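Local coordinates for probable transcriptional regulator (Pseudomonas aeruginosa, PDB 2ESN), which probably regulates transcription as a LysR-type factor, binding DNA through a helix-turn-helix domain and sensing an unidentified effector through a periplasmic-binding-protein-like domain, at residues 240-244 against 260-266; 104-108 against 134-138; 110-114 against 277-281. All coordinates share one frame; numbering follows the deposited sequence.

Interaction 1 (240-244 against 260-266)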
ATOM      1  N   LEU C 240     -10.200  32.390   4.212  1.00 26.16           N
ATOM      2  CA  LEU C 240     -10.936  33.646   4.059  1.00 26.18           C
ATOM      3  C   LEU C 240     -11.281  34.165   5.449  1.00 26.37           C
ATOM      4  O   LEU C 240     -11.065  35.346   5.732  1.00 26.18           O
ATOM      5  CB  LEU C 240     -12.192  33.417   3.174  1.00 24.86           C
ATOM      6  CG  LEU C 240     -11.850  33.319   1.693  1.00 24.10           C
ATOM      7  CD1 LEU C 240     -12.928  32.597   0.905  1.00 22.03           C
ATOM      8  CD2 LEU C 240     -11.665  34.714   1.108  1.00 26.70           C
ATOM      9  N   PHE C 241     -11.697  33.302   6.373  1.00 27.76           N
ATOM     10  CA  PHE C 241     -11.896  33.789   7.756  1.00 28.97           C
ATOM     11  C   PHE C 241     -10.599  34.187   8.459  1.00 30.39           C
ATOM     12  O   PHE C 241     -10.580  35.145   9.267  1.00 29.07           O
ATOM     13  CB  PHE C 241     -12.657  32.789   8.644  1.00 30.77           C
ATOM     14  CG  PHE C 241     -14.129  32.722   8.317  1.00 31.91           C
ATOM     15  CD1 PHE C 241     -14.614  31.726   7.472  1.00 29.90           C
ATOM     16  CD2 PHE C 241     -15.014  33.685   8.864  1.00 33.33           C
ATOM     17  CE1 PHE C 241     -16.013  31.654   7.192  1.00 35.43           C
ATOM     18  CE2 PHE C 241     -16.383  33.666   8.583  1.00 31.92           C
ATOM     19  CZ  PHE C 241     -16.897  32.640   7.743  1.00 31.90           C
ATOM     20  N   LEU C 242      -9.530  33.455   8.173  1.00 29.29           N
ATOM     21  CA  LEU C 242      -8.232  33.835   8.710  1.00 29.52           C
ATOM     22  C   LEU C 242      -7.836  35.279   8.291  1.00 28.64           C
ATOM     23  O   LEU C 242      -7.428  36.102   9.101  1.00 27.40           O
ATOM     24  CB  LEU C 242      -7.176  32.813   8.230  1.00 30.45           C
ATOM     25  CG  LEU C 242      -5.689  33.235   8.448  1.00 31.90           C
ATOM     26  CD1 LEU C 242      -5.380  33.347   9.981  1.00 29.69           C
ATOM     27  CD2 LEU C 242      -4.779  32.208   7.799  1.00 26.48           C
ATOM     28  N   ALA C 243      -7.955  35.567   7.013  1.00 29.58           N
ATOM     29  CA  ALA C 243      -7.727  36.918   6.455  1.00 30.20           C
ATOM     30  C   ALA C 243      -8.553  38.065   7.053  1.00 31.82           C
ATOM     31  O   ALA C 243      -8.067  39.228   7.093  1.00 31.57           O
ATOM     32  CB  ALA C 243      -7.936  36.880   4.970  1.00 28.14           C
ATOM     33  N   GLY C 244      -9.813  37.767   7.453  1.00 32.07           N
ATOM     34  CA  GLY C 244     -10.702  38.705   8.129  1.00 30.49           C
ATOM     35  C   GLY C 244     -10.360  38.965   9.590  1.00 32.07           C
ATOM     36  O   GLY C 244     -10.815  39.956  10.144  1.00 34.30           O
ATOM     37  N   LEU C 260     -17.885  34.979   0.930  1.00 30.68           N
ATOM     38  CA  LEU C 260     -17.600  35.164   2.335  1.00 29.19           C
ATOM     39  C   LEU C 260     -17.287  36.611   2.734  1.00 28.77           C
ATOM     40  O   LEU C 260     -16.962  36.831   3.875  1.00 30.50           O
ATOM     41  CB  LEU C 260     -16.471  34.194   2.777  1.00 30.30           C
ATOM     42  CG  LEU C 260     -16.894  32.719   2.914  1.00 32.86           C
ATOM     43  CD1 LEU C 260     -15.752  31.863   3.551  1.00 24.11           C
ATOM     44  CD2 LEU C 260     -18.197  32.608   3.763  1.00 32.96           C
ATOM     45  N   ALA C 261     -17.352  37.569   1.808  1.00 29.62           N
ATOM     46  CA  ALA C 261     -16.882  38.950   2.065  1.00 30.96           C
ATOM     47  C   ALA C 261     -17.543  39.518   3.323  1.00 32.10           C
ATOM     48  O   ALA C 261     -16.884  40.083   4.247  1.00 32.24           O
ATOM     49  CB  ALA C 261     -17.120  39.836   0.833  1.00 30.39           C
ATOM     50  N   GLU C 262     -18.839  39.312   3.426  1.00 33.07           N
ATOM     51  CA  GLU C 262     -19.549  39.815   4.632  1.00 35.94           C
ATOM     52  C   GLU C 262     -19.358  38.988   5.865  1.00 34.29           C
ATOM     53  O   GLU C 262     -19.094  39.521   6.934  1.00 34.60           O
ATOM     54  CB  GLU C 262     -21.060  39.935   4.335  1.00 37.86           C
ATOM     55  CG  GLU C 262     -21.426  41.265   3.784  1.00 46.64           C
ATOM     56  CD  GLU C 262     -21.405  42.347   4.878  1.00 56.44           C
ATOM     57  OE1 GLU C 262     -21.546  42.017   6.101  1.00 59.59           O
ATOM     58  OE2 GLU C 262     -21.251  43.534   4.501  1.00 62.61           O
ATOM     59  N   ALA C 263     -19.561  37.691   5.727  1.00 34.13           N
ATOM     60  CA  ALA C 263     -19.367  36.756   6.851  1.00 34.13           C
ATOM     61  C   ALA C 263     -18.002  36.911   7.532  1.00 35.50           C
ATOM     62  O   ALA C 263     -17.927  36.795   8.775  1.00 35.97           O
ATOM     63  CB  ALA C 263     -19.495  35.342   6.366  1.00 33.86           C
ATOM     64  N   ALA C 264     -16.915  37.089   6.740  1.00 34.45           N
ATOM     65  CA  ALA C 264     -15.574  37.144   7.370  1.00 33.66           C
ATOM     66  C   ALA C 264     -15.071  38.593   7.526  1.00 32.66           C
ATOM     67  O   ALA C 264     -13.965  38.796   8.033  1.00 34.44           O
ATOM     68  CB  ALA C 264     -14.573  36.317   6.598  1.00 34.06           C
ATOM     69  N   GLY C 265     -15.840  39.577   7.074  1.00 31.61           N
ATOM     70  CA  GLY C 265     -15.409  41.016   7.151  1.00 29.60           C
ATOM     71  C   GLY C 265     -14.251  41.315   6.179  1.00 30.97           C
ATOM     72  O   GLY C 265     -13.142  41.686   6.623  1.00 30.58           O
ATOM     73  N   LEU C 266     -14.472  41.179   4.865  1.00 29.95           N
ATOM     74  CA  LEU C 266     -13.331  41.334   3.909  1.00 30.78           C
ATOM     75  C   LEU C 266     -13.501  42.444   2.962  1.00 31.08           C
ATOM     76  O   LEU C 266     -14.634  42.736   2.639  1.00 30.45           O
ATOM     77  CB  LEU C 266     -13.188  40.064   3.022  1.00 30.72           C
ATOM     78  CG  LEU C 266     -13.172  38.751   3.810  1.00 30.28           C
ATOM     79  CD1 LEU C 266     -13.202  37.477   2.823  1.00 28.09           C
ATOM     80  CD2 LEU C 266     -11.995  38.716   4.795  1.00 25.02           C
TER
HETATM   81  O   HOH W   1     -12.536  41.831   9.247  1.00 32.68           O
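Leu-240 starts a helix-helix contact in the LysR substrate-binding domain, where helix 236-244 packs on the end of helix 254-264 and the Schellman turn that follows it. The short axes cross at -48° and come within 9.3 Å. Leu-240 reaches two leucines. Its CB and CD1 meet CD1 of Leu-260, and its CD2 lies 3.6 Å from CD1 of Leu-266, the two side chains crossing at about a right angle. The backbone O of Leu-240 also lies against the methyl of Ala-264. CG of Phe-241 is anti to the carbonyl carbon (chi1 -74°), which brings the ring over to the partner helix; its neighbours there meet it obliquely. CD2 of the ring is 3.5 Å from CB of Ala-264, CE1 is 3.7 Å from CD1 of Leu-260, and CZ touches CB of Ala-263. In the assembly this ring also meets Phe-113 of the second subunit edge-to-face. Ala-243 only brushes Leu-266, and both rest on Val-181 of strand 168-183. With no side chain at Gly-244, its CA sits 3.3 Å from O of Ala-264 in a CA-H...O contact. CD2 of Leu-266 lies against N and CA of the same glycine. No direct hydrogen bond joins the segments. One water bridges them, donating to O of Gly-244 and to O of Gly-265, each at 2.7 Å.

Interaction 2 (104-108 against 134-138)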
ATOM      1  N   VAL C 104     -18.482   9.405  -7.155  1.00 36.09           N
ATOM      2  CA  VAL C 104     -17.345   9.667  -6.236  1.00 35.84           C
ATOM      3  C   VAL C 104     -16.430  10.666  -6.922  1.00 35.85           C
ATOM      4  O   VAL C 104     -16.010  10.440  -8.048  1.00 35.91           O
ATOM      5  CB  VAL C 104     -16.552   8.392  -5.827  1.00 37.30           C
ATOM      6  CG1 VAL C 104     -15.342   8.738  -4.853  1.00 34.97           C
ATOM      7  CG2 VAL C 104     -17.481   7.343  -5.199  1.00 34.47           C
ATOM      8  N   PHE C 105     -16.236  11.819  -6.280  1.00 34.40           N
ATOM      9  CA  PHE C 105     -15.399  12.860  -6.841  1.00 34.59           C
ATOM     10  C   PHE C 105     -14.231  13.097  -5.886  1.00 34.79           C
ATOM     11  O   PHE C 105     -14.401  13.012  -4.682  1.00 36.52           O
ATOM     12  CB  PHE C 105     -16.155  14.220  -6.963  1.00 33.87           C
ATOM     13  CG  PHE C 105     -17.202  14.284  -8.043  1.00 30.80           C
ATOM     14  CD1 PHE C 105     -17.000  15.080  -9.143  1.00 32.66           C
ATOM     15  CD2 PHE C 105     -18.425  13.639  -7.899  1.00 32.54           C
ATOM     16  CE1 PHE C 105     -17.993  15.206 -10.158  1.00 32.85           C
ATOM     17  CE2 PHE C 105     -19.465  13.800  -8.882  1.00 28.15           C
ATOM     18  CZ  PHE C 105     -19.208  14.565 -10.022  1.00 30.45           C
ATOM     19  N   ALA C 106     -13.068  13.398  -6.464  1.00 35.08           N
ATOM     20  CA  ALA C 106     -11.858  13.793  -5.770  1.00 34.90           C
ATOM     21  C   ALA C 106     -11.954  15.258  -5.853  1.00 34.94           C
ATOM     22  O   ALA C 106     -12.267  15.807  -6.907  1.00 32.19           O
ATOM     23  CB  ALA C 106     -10.631  13.371  -6.545  1.00 35.13           C
ATOM     24  N   ALA C 107     -11.707  15.931  -4.744  1.00 35.94           N
ATOM     25  CA  ALA C 107     -12.142  17.359  -4.705  1.00 35.80           C
ATOM     26  C   ALA C 107     -11.354  18.103  -3.682  1.00 35.71           C
ATOM     27  O   ALA C 107     -10.597  17.464  -2.903  1.00 34.17           O
ATOM     28  CB  ALA C 107     -13.626  17.437  -4.358  1.00 35.29           C
ATOM     29  N   THR C 108     -11.517  19.433  -3.685  1.00 34.19           N
ATOM     30  CA  THR C 108     -11.010  20.221  -2.572  1.00 33.33           C
ATOM     31  C   THR C 108     -12.193  20.937  -1.856  1.00 33.06           C
ATOM     32  O   THR C 108     -13.314  20.848  -2.330  1.00 31.01           O
ATOM     33  CB  THR C 108     -10.001  21.259  -3.064  1.00 32.07           C
ATOM     34  OG1 THR C 108     -10.633  22.106  -4.017  1.00 32.18           O
ATOM     35  CG2 THR C 108      -8.784  20.569  -3.691  1.00 31.52           C
ATOM     36  N   LEU C 134     -17.664  12.957  -1.969  1.00 36.92           N
ATOM     37  CA  LEU C 134     -16.445  13.748  -2.283  1.00 37.20           C
ATOM     38  C   LEU C 134     -15.355  13.360  -1.313  1.00 36.84           C
ATOM     39  O   LEU C 134     -15.628  13.230  -0.166  1.00 37.74           O
ATOM     40  CB  LEU C 134     -16.672  15.235  -2.194  1.00 34.40           C
ATOM     41  CG  LEU C 134     -17.105  15.899  -3.474  1.00 37.32           C
ATOM     42  CD1 LEU C 134     -18.483  15.365  -3.866  1.00 31.52           C
ATOM     43  CD2 LEU C 134     -17.085  17.415  -3.172  1.00 34.57           C
ATOM     44  N   VAL C 135     -14.142  13.148  -1.813  1.00 38.66           N
ATOM     45  CA  VAL C 135     -13.032  12.670  -0.994  1.00 38.94           C
ATOM     46  C   VAL C 135     -11.868  13.622  -1.149  1.00 40.07           C
ATOM     47  O   VAL C 135     -11.680  14.230  -2.226  1.00 39.78           O
ATOM     48  CB  VAL C 135     -12.599  11.183  -1.380  1.00 39.74           C
ATOM     49  CG1 VAL C 135     -13.746  10.219  -1.162  1.00 39.78           C
ATOM     50  CG2 VAL C 135     -12.093  11.065  -2.829  1.00 36.64           C
ATOM     51  N   ASN C 136     -11.085  13.777  -0.081  1.00 42.23           N
ATOM     52  CA  ASN C 136      -9.800  14.497  -0.182  1.00 44.55           C
ATOM     53  C   ASN C 136      -8.802  13.518  -0.789  1.00 45.58           C
ATOM     54  O   ASN C 136      -8.468  12.539  -0.163  1.00 46.68           O
ATOM     55  CB  ASN C 136      -9.251  14.879   1.220  1.00 45.81           C
ATOM     56  CG  ASN C 136     -10.013  16.042   1.879  1.00 47.04           C
ATOM     57  OD1 ASN C 136     -10.491  16.990   1.210  1.00 50.00           O
ATOM     58  ND2 ASN C 136     -10.120  15.970   3.214  1.00 50.12           N
ATOM     59  N   ALA C 137      -8.387  13.721  -2.018  1.00 46.58           N
ATOM     60  CA  ALA C 137      -7.393  12.844  -2.590  1.00 48.61           C
ATOM     61  C   ALA C 137      -5.964  13.384  -2.341  1.00 49.99           C
ATOM     62  O   ALA C 137      -5.770  14.613  -2.183  1.00 48.94           O
ATOM     63  CB  ALA C 137      -7.638  12.712  -4.085  1.00 49.29           C
ATOM     64  N   GLU C 138      -4.956  12.494  -2.409  1.00 51.67           N
ATOM     65  CA  GLU C 138      -3.570  12.896  -2.092  1.00 52.48           C
ATOM     66  C   GLU C 138      -2.948  13.768  -3.179  1.00 51.63           C
ATOM     67  O   GLU C 138      -2.028  14.547  -2.897  1.00 51.40           O
ATOM     68  CB  GLU C 138      -2.704  11.680  -1.702  1.00 53.75           C
ATOM     69  CG  GLU C 138      -3.305  10.858  -0.522  1.00 59.27           C
ATOM     70  CD  GLU C 138      -2.552  11.023   0.831  1.00 68.05           C
ATOM     71  OE1 GLU C 138      -1.347  11.397   0.827  1.00 72.03           O
ATOM     72  OE2 GLU C 138      -3.156  10.771   1.914  1.00 72.07           O
TER
HETATM   73  O   HOH W   2      -8.331  16.076  -4.559  1.00 46.52           O
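Leu-134 and Phe-105 share one face of a parallel strand pair, the two strands of a beta-alpha-beta unit, and Leu-134 also reaches the methyl of Ala-107. Its CG is 4.0 Å from CB of Phe-105, and its CD2 is 3.7 Å from CB of Ala-107. The isobutyl group thus fits between two residues of the neighbouring strand. The Phe-105 ring leads away from Leu-134, with CG anti to its own carbonyl carbon (chi1 -72°), and meets the ring of Phe-153. Leu-134 is covered by Leu-116 of the connecting helix 109-126. The face that carries Ala-106 and Val-135 is packed differently. CG2 of Val-135 turns toward the partner strand and lies 3.5 Å from O of Phe-105, while CG1 only approaches CG1 of Val-104. Farther on, the methyls of Ala-106 and Ala-137 meet at 3.9 Å.

Two backbone bonds set the register. N of Val-135 gives to O of Phe-105 at 2.9 Å, and N of Ala-107 gives to O of Val-135 at 3.0 Å. Beyond Ala-107 the pairing loosens. A water donates to O of Ala-107 at 3.1 Å and accepts a weak bond from N of Ala-137. At Asn-136 the backbone N turns to OD1 of Asn-210 of the second subunit. The chemistry implies a regular parallel pairing at Phe-105 with Leu-134 and Ala-106 with Val-135, with water and a neighbouring subunit taking over backbone groups where the strands part.

Interaction 3 (110-114 against 277-281)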
ATOM      1  N   TYR C 110     -12.547  24.090  -2.031  1.00 32.37           N
ATOM      2  CA  TYR C 110     -12.989  25.085  -3.005  1.00 31.28           C
ATOM      3  C   TYR C 110     -13.893  24.511  -4.082  1.00 30.29           C
ATOM      4  O   TYR C 110     -14.900  25.091  -4.397  1.00 30.28           O
ATOM      5  CB  TYR C 110     -11.839  25.907  -3.620  1.00 31.32           C
ATOM      6  CG  TYR C 110     -12.380  26.844  -4.643  1.00 30.67           C
ATOM      7  CD1 TYR C 110     -13.332  27.759  -4.302  1.00 31.00           C
ATOM      8  CD2 TYR C 110     -11.946  26.812  -5.961  1.00 35.82           C
ATOM      9  CE1 TYR C 110     -13.889  28.641  -5.216  1.00 28.94           C
ATOM     10  CE2 TYR C 110     -12.491  27.702  -6.894  1.00 33.01           C
ATOM     11  CZ  TYR C 110     -13.491  28.586  -6.504  1.00 31.24           C
ATOM     12  OH  TYR C 110     -14.124  29.449  -7.403  1.00 35.91           O
ATOM     13  N   THR C 111     -13.543  23.374  -4.659  1.00 30.54           N
ATOM     14  CA  THR C 111     -14.289  22.844  -5.776  1.00 29.83           C
ATOM     15  C   THR C 111     -15.603  22.212  -5.259  1.00 30.42           C
ATOM     16  O   THR C 111     -16.613  22.231  -5.935  1.00 31.45           O
ATOM     17  CB  THR C 111     -13.427  21.846  -6.648  1.00 30.31           C
ATOM     18  OG1 THR C 111     -12.865  20.817  -5.815  1.00 29.74           O
ATOM     19  CG2 THR C 111     -12.292  22.563  -7.442  1.00 29.22           C
ATOM     20  N   ALA C 112     -15.593  21.661  -4.070  1.00 30.02           N
ATOM     21  CA  ALA C 112     -16.856  21.212  -3.452  1.00 30.13           C
ATOM     22  C   ALA C 112     -17.815  22.408  -3.279  1.00 30.03           C
ATOM     23  O   ALA C 112     -19.006  22.347  -3.632  1.00 29.05           O
ATOM     24  CB  ALA C 112     -16.568  20.515  -2.098  1.00 28.61           C
ATOM     25  N   PHE C 113     -17.269  23.510  -2.767  1.00 29.11           N
ATOM     26  CA  PHE C 113     -18.033  24.728  -2.642  1.00 28.71           C
ATOM     27  C   PHE C 113     -18.577  25.242  -3.954  1.00 28.19           C
ATOM     28  O   PHE C 113     -19.743  25.724  -3.992  1.00 29.03           O
ATOM     29  CB  PHE C 113     -17.179  25.822  -1.937  1.00 29.77           C
ATOM     30  CG  PHE C 113     -17.647  27.247  -2.219  1.00 29.87           C
ATOM     31  CD1 PHE C 113     -18.647  27.841  -1.468  1.00 32.45           C
ATOM     32  CD2 PHE C 113     -17.095  27.974  -3.256  1.00 29.10           C
ATOM     33  CE1 PHE C 113     -19.038  29.164  -1.746  1.00 30.17           C
ATOM     34  CE2 PHE C 113     -17.500  29.248  -3.545  1.00 26.45           C
ATOM     35  CZ  PHE C 113     -18.467  29.865  -2.770  1.00 26.86           C
ATOM     36  N   ALA C 114     -17.769  25.212  -5.015  1.00 27.63           N
ATOM     37  CA  ALA C 114     -18.166  25.829  -6.296  1.00 28.80           C
ATOM     38  C   ALA C 114     -19.228  24.967  -7.060  1.00 27.66           C
ATOM     39  O   ALA C 114     -20.203  25.492  -7.621  1.00 26.18           O
ATOM     40  CB  ALA C 114     -16.935  26.196  -7.180  1.00 29.05           C
ATOM     41  N   PRO C 277      -6.736  33.923 -15.557  1.00 44.06           N
ATOM     42  CA  PRO C 277      -8.021  33.446 -15.128  1.00 45.06           C
ATOM     43  C   PRO C 277      -7.798  31.978 -14.954  1.00 45.92           C
ATOM     44  O   PRO C 277      -6.893  31.416 -15.572  1.00 46.71           O
ATOM     45  CB  PRO C 277      -8.935  33.684 -16.349  1.00 44.95           C
ATOM     46  CG  PRO C 277      -8.278  34.885 -17.061  1.00 46.27           C
ATOM     47  CD  PRO C 277      -6.798  34.567 -16.891  1.00 45.60           C
ATOM     48  N   TYR C 278      -8.552  31.365 -14.062  1.00 46.57           N
ATOM     49  CA  TYR C 278      -8.524  29.919 -13.955  1.00 47.57           C
ATOM     50  C   TYR C 278      -9.803  29.365 -14.547  1.00 47.89           C
ATOM     51  O   TYR C 278     -10.848  30.063 -14.672  1.00 48.60           O
ATOM     52  CB  TYR C 278      -8.302  29.469 -12.502  1.00 47.36           C
ATOM     53  CG  TYR C 278      -9.447  29.782 -11.569  1.00 48.58           C
ATOM     54  CD1 TYR C 278      -9.505  31.000 -10.870  1.00 49.13           C
ATOM     55  CD2 TYR C 278     -10.484  28.855 -11.374  1.00 47.65           C
ATOM     56  CE1 TYR C 278     -10.575  31.275  -9.978  1.00 49.09           C
ATOM     57  CE2 TYR C 278     -11.550  29.114 -10.497  1.00 47.93           C
ATOM     58  CZ  TYR C 278     -11.613  30.338  -9.809  1.00 48.19           C
ATOM     59  OH  TYR C 278     -12.687  30.588  -8.959  1.00 45.35           O
ATOM     60  N   VAL C 279      -9.723  28.114 -14.954  1.00 47.40           N
ATOM     61  CA  VAL C 279     -10.877  27.427 -15.468  1.00 47.33           C
ATOM     62  C   VAL C 279     -10.937  26.133 -14.701  1.00 46.47           C
ATOM     63  O   VAL C 279      -9.957  25.363 -14.751  1.00 46.21           O
ATOM     64  CB  VAL C 279     -10.762  27.179 -17.013  1.00 48.19           C
ATOM     65  CG1 VAL C 279     -11.970  26.420 -17.525  1.00 46.84           C
ATOM     66  CG2 VAL C 279     -10.672  28.516 -17.730  1.00 49.73           C
ATOM     67  N   LEU C 280     -12.030  25.927 -13.950  1.00 44.49           N
ATOM     68  CA  LEU C 280     -12.188  24.698 -13.140  1.00 44.08           C
ATOM     69  C   LEU C 280     -12.663  23.590 -14.075  1.00 44.11           C
ATOM     70  O   LEU C 280     -13.417  23.849 -14.995  1.00 43.66           O
ATOM     71  CB  LEU C 280     -13.212  24.866 -12.002  1.00 43.71           C
ATOM     72  CG  LEU C 280     -12.875  25.828 -10.850  1.00 42.75           C
ATOM     73  CD1 LEU C 280     -13.923  25.667  -9.760  1.00 41.93           C
ATOM     74  CD2 LEU C 280     -11.489  25.545 -10.260  1.00 39.94           C
ATOM     75  N   ARG C 281     -12.217  22.374 -13.849  1.00 44.62           N
ATOM     76  CA  ARG C 281     -12.564  21.322 -14.772  1.00 46.92           C
ATOM     77  C   ARG C 281     -12.884  20.018 -14.126  1.00 46.20           C
ATOM     78  O   ARG C 281     -12.641  19.774 -12.947  1.00 44.88           O
ATOM     79  CB  ARG C 281     -11.527  21.157 -15.909  1.00 48.40           C
ATOM     80  CG  ARG C 281     -10.131  21.362 -15.496  1.00 53.57           C
ATOM     81  CD  ARG C 281      -9.367  22.075 -16.585  1.00 60.80           C
ATOM     82  NE  ARG C 281      -9.408  21.336 -17.825  1.00 65.92           N
ATOM     83  CZ  ARG C 281      -8.940  21.783 -18.985  1.00 70.39           C
ATOM     84  NH1 ARG C 281      -8.390  23.006 -19.052  1.00 72.25           N
ATOM     85  NH2 ARG C 281      -9.012  21.005 -20.065  1.00 67.43           N
TER
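This is a buried helix-on-sheet contact in the LysR substrate-binding domain. The first turns of helix 109-126 lie over strand 278-285, their short axes 80° apart. An apolar patch and a tyrosine pair make up the contact. Leu-280 points at the helix and is met by three residues. Its CD1 lies 3.8 Å from CE2 of Tyr-110 and 4.0 Å from CB of Ala-114, and its CD2 lies 4.2 Å from CG2 of Thr-111. The OG1 of Thr-111 is turned to N of Thr-108, just before the helix.

Tyr-110 and Tyr-278 approach from opposite directions, each hydroxyl at the edge of the other ring and near its plane. CG of Tyr-110 is anti to its backbone N (chi1 177°), which extends the ring from the helix toward the strand. The modelled hydrogen bond from OH of Tyr-110 to OH of Tyr-278 is very short, 2.4 Å, and its geometry is doubtful. The ring carbons CE2 of Tyr-110 and CE2 of Tyr-278 are also 4.0 Å apart. OH of Tyr-278 is also hydrogen-bonded to OD2 of Asp-176. Pro-253 touches both tyrosines. A helix packed on a central sheet in this way is typical of the alpha/beta architecture of periplasmic-binding-protein-like domains.

All three contacts lie in the substrate-binding domain. From the N terminus, strand 102-107 enters interaction 2 and helix 109-126 then enters interaction 3. Strand 131-136 closes interaction 2, completing the beta-alpha-beta unit. Interaction 1 opens at helix 236-244 and closes at 260-266. Strand 278-285 returns last to close interaction 3, whose loop therefore encloses interaction 1. Interactions 2 and 3 cross along the chain and touch where CD2 of Leu-134 packs on CB of Ala-112, 3.3 Å away. Interaction 1 does not touch the others; its centre is about 19 Å from that of interaction 3. All three reach the second subunit.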